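Local coordinates for U6 snRNA-associated Sm-like protein LSm8 (Schizosaccharomyces pombe, PDB 6PPN) that helps the nuclear LSM2-LSM8 ring bind U6 snRNA ending in a cyclic 2',3' phosphate and promotes U4/U6 annealing in spliceosome assembly, at residues H[11-16]-H[34-39]; H[19-24]-H[56-61]; H[41-46]-H[51-56]. All blocks are in the same frame, centred on the assembly; numbering follows the deposited sequence.

Contact 1 of 3, residues H[11-16]-H[34-39]; sequences VQVITN and LILSDS
Strands 11-15 and 34-36, which set Val11 and Val13 against Leu34 and Leu36, pass 9.8 Å apart at their axes with their directions 127° from each other, too widely separated to share backbone hydrogen bonds. What joins them is hydrocarbon alone, and it illustrates how strands that do not pair in a barrel meet through their inward side chains. Val13 is the hub. Its CG1 stands anti to the backbone N (chi1 177°), which puts CG2 anti to the carbonyl carbon, on the side of the leucines, where it reaches the CD1 of Leu34 tip to tip at 3.8 Å. The same methyl meets CD1 of Leu36, again at 3.8 Å, but here the two side chains run past each other at a slant. One valine methyl therefore touches the ends of two leucines that stand two residues apart on the same face of strand 34-36. Leu36 uses its other branch for the neighbouring valine: CD2 lies 4.2 Å from CG1 of Val11, a looser touch. With its two methyls divided in this way, Leu36 bridges both valines. All four residues are buried, and the packing continues beyond them, with Leu60 against Val13 and Leu36, Val68 against Val11 and Leu34, and Val21 against Leu36. Strand 20-28 pairs with both strands of the contact, so the valines and leucines meet across the inside of a curled sheet. Such packing across the interior is what a strongly bent antiparallel sheet gives when it curls into a small barrel, as in the Sm fold.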
loop_
_atom_site.group_PDB
_atom_site.type_symbol
_atom_site.label_atom_id
_atom_site.label_comp_id
_atom_site.label_asym_id
_atom_site.label_seq_id
_atom_site.Cartn_x
_atom_site.Cartn_y
_atom_site.Cartn_z
ATOM N N VAL H 11 -11.151 21.877 -4.767
ATOM C CA VAL H 11 -11.085 20.657 -3.993
ATOM C C VAL H 11 -9.729 20.647 -3.301
ATOM O O VAL H 11 -8.774 21.261 -3.780
ATOM C CB VAL H 11 -11.292 19.490 -4.973
ATOM C CG1 VAL H 11 -10.231 18.452 -4.848
ATOM C CG2 VAL H 11 -12.725 18.961 -4.882
ATOM N N GLN H 12 -9.635 19.975 -2.157
ATOM C CA GLN H 12 -8.394 19.933 -1.393
ATOM C C GLN H 12 -8.051 18.477 -1.124
ATOM O O GLN H 12 -8.773 17.793 -0.406
ATOM C CB GLN H 12 -8.494 20.703 -0.073
ATOM C CG GLN H 12 -7.308 20.401 0.867
ATOM C CD GLN H 12 -7.281 21.268 2.117
ATOM O OE1 GLN H 12 -6.998 22.466 2.049
ATOM N NE2 GLN H 12 -7.575 20.663 3.267
ATOM N N VAL H 13 -6.934 18.015 -1.665
ATOM C CA VAL H 13 -6.549 16.613 -1.598
ATOM C C VAL H 13 -5.493 16.465 -0.529
ATOM O O VAL H 13 -4.518 17.230 -0.504
ATOM C CB VAL H 13 -5.992 16.115 -2.943
ATOM C CG1 VAL H 13 -5.542 14.660 -2.783
ATOM C CG2 VAL H 13 -7.041 16.238 -4.063
ATOM N N ILE H 14 -5.680 15.485 0.349
ATOM C CA ILE H 14 -4.657 15.056 1.289
ATOM C C ILE H 14 -4.136 13.723 0.783
ATOM O O ILE H 14 -4.919 12.772 0.630
ATOM C CB ILE H 14 -5.201 14.893 2.710
ATOM C CG1 ILE H 14 -5.978 16.128 3.116
ATOM C CG2 ILE H 14 -4.048 14.660 3.655
ATOM C CD1 ILE H 14 -5.111 17.195 3.435
ATOM N N THR H 15 -2.829 13.642 0.555
ATOM C CA THR H 15 -2.209 12.448 0.008
ATOM C C THR H 15 -1.588 11.610 1.115
ATOM O O THR H 15 -1.485 12.031 2.279
ATOM C CB THR H 15 -1.151 12.836 -1.018
ATOM O OG1 THR H 15 -0.196 13.665 -0.390
ATOM C CG2 THR H 15 -1.753 13.652 -2.096
ATOM N N ASN H 16 -1.176 10.390 0.743
ATOM C CA ASN H 16 -0.658 9.468 1.749
ATOM C C ASN H 16 0.654 9.941 2.349
ATOM O O ASN H 16 1.001 9.500 3.453
ATOM C CB ASN H 16 -0.490 8.064 1.163
ATOM C CG ASN H 16 -1.832 7.377 0.908
ATOM O OD1 ASN H 16 -2.902 7.973 1.099
ATOM N ND2 ASN H 16 -1.781 6.112 0.514
ATOM N N LEU H 34 -6.950 11.214 -9.982
ATOM C CA LEU H 34 -7.610 12.515 -10.051
ATOM C C LEU H 34 -6.850 13.409 -11.017
ATOM O O LEU H 34 -5.634 13.282 -11.157
ATOM C CB LEU H 34 -7.658 13.225 -8.696
ATOM C CG LEU H 34 -8.142 12.434 -7.493
ATOM C CD1 LEU H 34 -7.919 13.274 -6.251
ATOM C CD2 LEU H 34 -9.616 12.087 -7.625
ATOM N N ILE H 35 -7.575 14.322 -11.677
ATOM C CA ILE H 35 -6.976 15.449 -12.385
ATOM C C ILE H 35 -7.350 16.715 -11.628
ATOM O O ILE H 35 -8.537 17.043 -11.510
ATOM C CB ILE H 35 -7.478 15.563 -13.834
ATOM C CG1 ILE H 35 -7.230 14.290 -14.633
ATOM C CG2 ILE H 35 -6.805 16.755 -14.525
ATOM C CD1 ILE H 35 -8.031 14.266 -15.951
ATOM N N LEU H 36 -6.350 17.484 -11.215
ATOM C CA LEU H 36 -6.562 18.821 -10.683
ATOM C C LEU H 36 -5.920 19.828 -11.626
ATOM O O LEU H 36 -4.818 19.599 -12.125
ATOM C CB LEU H 36 -5.930 18.972 -9.306
ATOM C CG LEU H 36 -6.319 17.927 -8.281
ATOM C CD1 LEU H 36 -5.736 18.315 -6.937
ATOM C CD2 LEU H 36 -7.779 17.850 -8.227
ATOM N N SER H 37 -6.606 20.933 -11.895
ATOM C CA SER H 37 -6.009 22.009 -12.673
ATOM C C SER H 37 -5.959 23.276 -11.838
ATOM O O SER H 37 -6.652 23.393 -10.825
ATOM C CB SER H 37 -6.774 22.254 -13.967
ATOM O OG SER H 37 -8.073 22.717 -13.686
ATOM N N ASP H 38 -5.119 24.218 -12.261
ATOM C CA ASP H 38 -4.827 25.414 -11.466
ATOM C C ASP H 38 -4.523 25.054 -10.016
ATOM O O ASP H 38 -4.959 25.720 -9.070
ATOM C CB ASP H 38 -5.969 26.420 -11.553
ATOM C CG ASP H 38 -6.033 27.084 -12.889
ATOM O OD1 ASP H 38 -5.068 27.808 -13.226
ATOM O OD2 ASP H 38 -7.011 26.839 -13.630
ATOM N N SER H 39 -3.776 23.986 -9.834
ATOM C CA SER H 39 -3.548 23.473 -8.496
ATOM C C SER H 39 -2.313 24.100 -7.855
ATOM O O SER H 39 -1.444 24.687 -8.510
ATOM C CB SER H 39 -3.365 21.966 -8.527
ATOM O OG SER H 39 -2.185 21.702 -9.239
#

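Contact 2 of 3, residues H[19-24]-H[56-61]; sequences RVVLGS and GVYLLR. With nucleotides of chain A.
Tyr58 meets both Val21 and Arg19 of the 19-24 segment, and the chain comes to it round a corner. Gly56 accepts a hydrogen bond at its carbonyl oxygen from the hydroxyl of Ser39, and at Val57 the chain turns into strand 58-60, whose backbone extends the sheet into an antiparallel ladder with a neighbouring subunit. At Tyr58 the ring comes obliquely against a methyl of Val21, CD2 lying 4.3 Å from CG2, and it also stacks on an aromatic ring of the adjoining subunit. Its hydroxyl reaches Arg19 through one water, which accepts a hydrogen bond from NE of Arg19 at 2.9 Å and shares another of 2.7 Å with OH of Tyr58. The direct separation, Arg19 NH1 to Tyr58 OH, is 4.2 Å, at the edge of the guanidinium, while NH1 forms its salt bridge with an acidic side chain of the neighbouring subunit. Leu60 turns inward against Leu36. At Arg61 the side chain leaves the barrel for the RNA. With CG anti to the backbone N (chi1 -179°) and the chain extended to NE, the guanidinium lies with one face over the uracil of U2 of chain A, whose N1 is 3.4 Å from its plane, offset toward the rim of the group. NH2 of Arg61 comes within 3.0 Å of the ribose O4', and CG within 3.2 Å of the base O2. A salt bridge from NE to Glu63 is likely to steady the group. Replacing Arg61 with a leucine would probably leave the uracil without its flat, charged cover and Glu63 without its ionic mate. One short segment thus combines a water bridge at a subunit interface with the Sm2-motif arginine covering a base, a face-on contact that adds stacking and charge without by itself reading the base's identity.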
loop_
_atom_site.group_PDB
_atom_site.type_symbol
_atom_site.label_atom_id
_atom_site.label_comp_id
_atom_site.label_asym_id
_atom_site.label_seq_id
_atom_site.Cartn_x
_atom_site.Cartn_y
_atom_site.Cartn_z
ATOM N N ARG H 19 0.777 15.469 2.063
ATOM C CA ARG H 19 0.798 16.754 1.388
ATOM C C ARG H 19 -0.629 17.236 1.173
ATOM O O ARG H 19 -1.573 16.455 1.169
ATOM C CB ARG H 19 1.527 16.670 0.038
ATOM C CG ARG H 19 3.026 16.713 0.149
ATOM C CD ARG H 19 3.725 15.566 -0.526
ATOM N NE ARG H 19 4.018 15.743 -1.947
ATOM C CZ ARG H 19 5.204 15.472 -2.495
ATOM N NH1 ARG H 19 5.394 15.640 -3.794
ATOM N NH2 ARG H 19 6.214 15.050 -1.741
ATOM N N VAL H 20 -0.776 18.550 1.025
ATOM C CA VAL H 20 -2.073 19.198 0.875
ATOM C C VAL H 20 -2.040 19.907 -0.469
ATOM O O VAL H 20 -1.220 20.808 -0.662
ATOM C CB VAL H 20 -2.331 20.199 2.014
ATOM C CG1 VAL H 20 -3.668 20.924 1.803
ATOM C CG2 VAL H 20 -2.333 19.474 3.359
ATOM N N VAL H 21 -2.883 19.498 -1.418
ATOM C CA VAL H 21 -2.885 20.202 -2.699
ATOM C C VAL H 21 -4.305 20.565 -3.092
ATOM O O VAL H 21 -5.214 19.740 -3.017
ATOM C CB VAL H 21 -2.181 19.410 -3.838
ATOM C CG1 VAL H 21 -0.899 18.738 -3.336
ATOM C CG2 VAL H 21 -3.066 18.431 -4.472
ATOM N N LEU H 22 -4.492 21.809 -3.496
ATOM C CA LEU H 22 -5.798 22.345 -3.831
ATOM C C LEU H 22 -5.878 22.539 -5.328
ATOM O O LEU H 22 -4.884 22.921 -5.962
ATOM C CB LEU H 22 -6.037 23.689 -3.142
ATOM C CG LEU H 22 -6.308 23.610 -1.640
ATOM C CD1 LEU H 22 -4.991 23.564 -0.862
ATOM C CD2 LEU H 22 -7.183 24.800 -1.210
ATOM N N GLY H 23 -7.056 22.314 -5.895
ATOM C CA GLY H 23 -7.223 22.641 -7.306
ATOM C C GLY H 23 -8.620 22.299 -7.772
ATOM O O GLY H 23 -9.450 21.823 -7.003
ATOM N N SER H 24 -8.883 22.585 -9.050
ATOM C CA SER H 24 -10.184 22.279 -9.630
ATOM C C SER H 24 -10.262 20.828 -10.083
ATOM O O SER H 24 -9.392 20.345 -10.817
ATOM C CB SER H 24 -10.458 23.218 -10.788
ATOM O OG SER H 24 -10.337 24.542 -10.314
ATOM N N GLY H 56 0.098 23.766 -11.361
ATOM C CA GLY H 56 -0.453 23.611 -12.698
ATOM C C GLY H 56 -1.402 22.430 -12.742
ATOM O O GLY H 56 -2.235 22.239 -11.847
ATOM N N VAL H 57 -1.291 21.618 -13.801
ATOM C CA VAL H 57 -2.111 20.419 -13.940
ATOM C C VAL H 57 -1.410 19.261 -13.256
ATOM O O VAL H 57 -0.229 18.994 -13.517
ATOM C CB VAL H 57 -2.377 20.089 -15.416
ATOM C CG1 VAL H 57 -3.299 18.910 -15.494
ATOM C CG2 VAL H 57 -2.971 21.293 -16.163
ATOM N N TYR H 58 -2.157 18.551 -12.421
ATOM C CA TYR H 58 -1.645 17.564 -11.475
ATOM C C TYR H 58 -2.474 16.312 -11.630
ATOM O O TYR H 58 -3.683 16.358 -11.411
ATOM C CB TYR H 58 -1.774 18.068 -10.048
ATOM C CG TYR H 58 -0.615 17.757 -9.152
ATOM C CD1 TYR H 58 0.654 18.171 -9.481
ATOM C CD2 TYR H 58 -0.807 17.100 -7.943
ATOM C CE1 TYR H 58 1.719 17.925 -8.654
ATOM C CE2 TYR H 58 0.259 16.850 -7.102
ATOM C CZ TYR H 58 1.516 17.259 -7.472
ATOM O OH TYR H 58 2.588 17.018 -6.645
ATOM N N LEU H 59 -1.868 15.226 -12.090
ATOM C CA LEU H 59 -2.541 13.933 -12.108
ATOM C C LEU H 59 -2.074 13.122 -10.899
ATOM O O LEU H 59 -0.884 12.829 -10.766
ATOM C CB LEU H 59 -2.246 13.201 -13.418
ATOM C CG LEU H 59 -3.260 12.163 -13.899
ATOM C CD1 LEU H 59 -2.917 11.818 -15.307
ATOM C CD2 LEU H 59 -3.278 10.908 -13.032
ATOM N N LEU H 60 -2.988 12.772 -10.013
ATOM C CA LEU H 60 -2.625 12.085 -8.779
ATOM C C LEU H 60 -3.070 10.637 -8.910
ATOM O O LEU H 60 -4.225 10.371 -9.260
ATOM C CB LEU H 60 -3.303 12.691 -7.552
ATOM C CG LEU H 60 -2.808 14.053 -7.070
ATOM C CD1 LEU H 60 -3.742 15.165 -7.536
ATOM C CD2 LEU H 60 -2.643 14.064 -5.559
ATOM N N ARG H 61 -2.162 9.706 -8.646
ATOM C CA ARG H 61 -2.524 8.298 -8.712
ATOM C C ARG H 61 -3.335 7.956 -7.471
ATOM O O ARG H 61 -2.938 8.315 -6.360
ATOM C CB ARG H 61 -1.272 7.438 -8.809
ATOM C CG ARG H 61 -1.534 5.930 -8.901
ATOM C CD ARG H 61 -0.231 5.172 -9.225
ATOM N NE ARG H 61 -0.403 3.734 -9.034
ATOM C CZ ARG H 61 -0.844 2.903 -9.979
ATOM N NH1 ARG H 61 -1.150 3.356 -11.198
ATOM N NH2 ARG H 61 -0.965 1.612 -9.713
ATOM P P U A 2 -3.533 -3.060 -9.007
ATOM O OP1 U A 2 -3.774 -4.248 -8.138
ATOM O OP2 U A 2 -4.412 -2.810 -10.178
ATOM O "O5'" U A 2 -3.596 -1.695 -8.211
ATOM C "C5'" U A 2 -2.646 -1.419 -7.197
ATOM C "C4'" U A 2 -3.019 -0.150 -6.496
ATOM O "O4'" U A 2 -2.861 0.953 -7.429
ATOM C "C3'" U A 2 -4.468 -0.089 -6.014
ATOM O "O3'" U A 2 -4.513 0.813 -4.924
ATOM C "C2'" U A 2 -5.151 0.594 -7.177
ATOM O "O2'" U A 2 -6.387 1.185 -6.848
ATOM C "C1'" U A 2 -4.091 1.630 -7.549
ATOM N N1 U A 2 -4.209 2.167 -8.905
ATOM C C2 U A 2 -4.280 3.539 -9.045
ATOM O O2 U A 2 -4.211 4.327 -8.090
ATOM N N3 U A 2 -4.407 3.962 -10.346
ATOM C C4 U A 2 -4.467 3.172 -11.486
ATOM O O4 U A 2 -4.587 3.683 -12.607
ATOM C C5 U A 2 -4.397 1.769 -11.240
ATOM C C6 U A 2 -4.284 1.327 -9.986
HETATM O O HOH W 1 3.161 17.498 -4.061
#

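Contact 3 of 3, residues H[41-46]-H[51-56]; sequences ERIISM and ETIPLG
Ile43 and Glu51 lie side by side on neighbouring antiparallel strands, and the isoleucine can be followed outward atom by atom. Its CB lies 4.0 Å from O and 4.1 Å from CB of Glu51, its partner in a hydrogen-bonded antiparallel pair. CG1 is directed beside the backbone N (chi1 -56°), and this turns the chain along the strand pair to within 4.0 Å of CD1 of Ile53. At the tip, CD1 of Ile43 meets that same CD1 of Ile53 at a snug 3.5 Å, while OE1 of Glu51 flanks it at 4.0 Å. Beneath this patch the backbones hold the register: Ile43 and Glu51 exchange N-H...O bonds in both directions, and so do Glu41 and Ile53. Farther along, CD1 of Leu55 tucks against CB of Glu41 at 4.1 Å, just where Leu55 and Gly56 both face Ser39 in a classic beta bulge. The other face bears the non-hydrogen-bonded pair Arg42 and Thr52, and there Arg42 makes a cation-pi contact with Trp81. Strand 39-43 also pairs with strand 20-28, Arg42 bonding to Val20 through the backbone; Trp81, just after helix 73-78, lies against the side chain of Arg42; and strand 51-56 leads past the bulge into strand 58-60.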
loop_
_atom_site.group_PDB
_atom_site.type_symbol
_atom_site.label_atom_id
_atom_site.label_comp_id
_atom_site.label_asym_id
_atom_site.label_seq_id
_atom_site.Cartn_x
_atom_site.Cartn_y
_atom_site.Cartn_z
ATOM N N GLU H 41 0.219 23.515 -3.983
ATOM C CA GLU H 41 0.401 22.810 -2.723
ATOM C C GLU H 41 0.450 23.836 -1.613
ATOM O O GLU H 41 0.989 24.920 -1.807
ATOM C CB GLU H 41 1.684 21.984 -2.703
ATOM C CG GLU H 41 1.968 21.417 -1.330
ATOM C CD GLU H 41 3.078 20.382 -1.302
ATOM O OE1 GLU H 41 3.211 19.705 -0.262
ATOM O OE2 GLU H 41 3.797 20.231 -2.313
ATOM N N ARG H 42 -0.098 23.491 -0.453
ATOM C CA ARG H 42 0.015 24.319 0.743
ATOM C C ARG H 42 0.874 23.581 1.753
ATOM O O ARG H 42 0.626 22.403 2.037
ATOM C CB ARG H 42 -1.350 24.605 1.376
ATOM C CG ARG H 42 -1.990 25.892 0.983
ATOM C CD ARG H 42 -3.429 25.956 1.523
ATOM N NE ARG H 42 -4.081 27.183 1.057
ATOM C CZ ARG H 42 -5.392 27.393 1.067
ATOM N NH1 ARG H 42 -6.210 26.461 1.520
ATOM N NH2 ARG H 42 -5.884 28.544 0.617
ATOM N N ILE H 43 1.891 24.253 2.257
ATOM C CA ILE H 43 2.726 23.709 3.317
ATOM C C ILE H 43 2.480 24.564 4.550
ATOM O O ILE H 43 3.012 25.674 4.676
ATOM C CB ILE H 43 4.205 23.668 2.932
ATOM C CG1 ILE H 43 4.376 22.863 1.634
ATOM C CG2 ILE H 43 5.006 23.058 4.057
ATOM C CD1 ILE H 43 5.793 22.808 1.131
ATOM N N ILE H 44 1.598 24.079 5.404
ATOM C CA ILE H 44 1.373 24.600 6.746
ATOM C C ILE H 44 2.330 23.889 7.687
ATOM O O ILE H 44 2.510 22.672 7.604
ATOM C CB ILE H 44 -0.092 24.379 7.171
ATOM C CG1 ILE H 44 -1.011 25.307 6.396
ATOM C CG2 ILE H 44 -0.275 24.467 8.701
ATOM C CD1 ILE H 44 -2.457 24.905 6.515
ATOM N N SER H 45 2.966 24.652 8.565
ATOM C CA SER H 45 3.900 24.119 9.539
ATOM C C SER H 45 3.678 24.843 10.862
ATOM O O SER H 45 2.828 25.729 10.977
ATOM C CB SER H 45 5.333 24.298 9.063
ATOM O OG SER H 45 5.711 25.645 9.253
ATOM N N MET H 46 4.451 24.479 11.874
ATOM C CA MET H 46 4.415 25.270 13.094
ATOM C C MET H 46 5.522 26.290 13.166
ATOM O O MET H 46 5.317 27.355 13.754
ATOM C CB MET H 46 4.444 24.381 14.336
ATOM C CG MET H 46 3.070 23.803 14.625
ATOM S SD MET H 46 3.138 22.591 15.915
ATOM C CE MET H 46 4.260 21.399 15.185
ATOM N N GLU H 51 3.615 28.095 3.133
ATOM C CA GLU H 51 4.186 28.198 1.797
ATOM C C GLU H 51 3.151 27.727 0.787
ATOM O O GLU H 51 2.426 26.767 1.036
ATOM C CB GLU H 51 5.421 27.317 1.654
ATOM C CG GLU H 51 6.611 27.692 2.451
ATOM C CD GLU H 51 7.846 26.951 1.968
ATOM O OE1 GLU H 51 7.760 26.291 0.906
ATOM O OE2 GLU H 51 8.891 27.009 2.662
ATOM N N THR H 52 3.119 28.359 -0.375
ATOM C CA THR H 52 2.219 27.963 -1.450
ATOM C C THR H 52 3.037 27.706 -2.705
ATOM O O THR H 52 3.696 28.615 -3.205
ATOM C CB THR H 52 1.181 29.061 -1.689
ATOM O OG1 THR H 52 0.244 29.042 -0.606
ATOM C CG2 THR H 52 0.431 28.824 -2.987
ATOM N N ILE H 53 2.993 26.486 -3.220
ATOM C CA ILE H 53 3.767 26.157 -4.414
ATOM C C ILE H 53 2.811 25.973 -5.590
ATOM O O ILE H 53 1.920 25.126 -5.523
ATOM C CB ILE H 53 4.624 24.899 -4.197
ATOM C CG1 ILE H 53 5.647 25.139 -3.080
ATOM C CG2 ILE H 53 5.347 24.529 -5.470
ATOM C CD1 ILE H 53 5.136 24.840 -1.702
ATOM N N PRO H 54 2.979 26.695 -6.694
ATOM C CA PRO H 54 2.106 26.462 -7.854
ATOM C C PRO H 54 2.467 25.159 -8.542
ATOM O O PRO H 54 3.649 24.884 -8.769
ATOM C CB PRO H 54 2.403 27.649 -8.766
ATOM C CG PRO H 54 3.257 28.584 -7.956
ATOM C CD PRO H 54 3.947 27.769 -6.931
ATOM N N LEU H 55 1.438 24.388 -8.942
ATOM C CA LEU H 55 1.642 23.082 -9.553
ATOM C C LEU H 55 1.015 22.901 -10.937
ATOM O O LEU H 55 1.358 21.932 -11.624
ATOM C CB LEU H 55 1.113 21.981 -8.624
ATOM C CG LEU H 55 1.800 21.825 -7.259
ATOM C CD1 LEU H 55 1.157 20.653 -6.497
ATOM C CD2 LEU H 55 3.253 21.576 -7.456
ATOM N N GLY H 56 0.098 23.766 -11.361
ATOM C CA GLY H 56 -0.453 23.611 -12.698
ATOM C C GLY H 56 -1.402 22.430 -12.742
ATOM O O GLY H 56 -2.235 22.239 -11.847
#

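Overall arrangement
The three contacts grade from core to surface. Contact 1 is wholly apolar and lies near the centre of the chain, with contact 2 only about 3 Å away between centres; Val13 and Val21 join them by a backbone hydrogen bond between strands 10-15 and 20-28. Contact 2 begins in that same interior but becomes polar at both ends, toward another subunit and toward the RNA. Contact 3, its centre about 11 Å from that of contact 2 and about 12 Å from that of contact 1, is a surface hairpin held mainly by backbone bonds. Gly56 belongs to contacts 2 and 3, and Ser39 of contact 1 bonds to it, so the corner between the strands is common to all three.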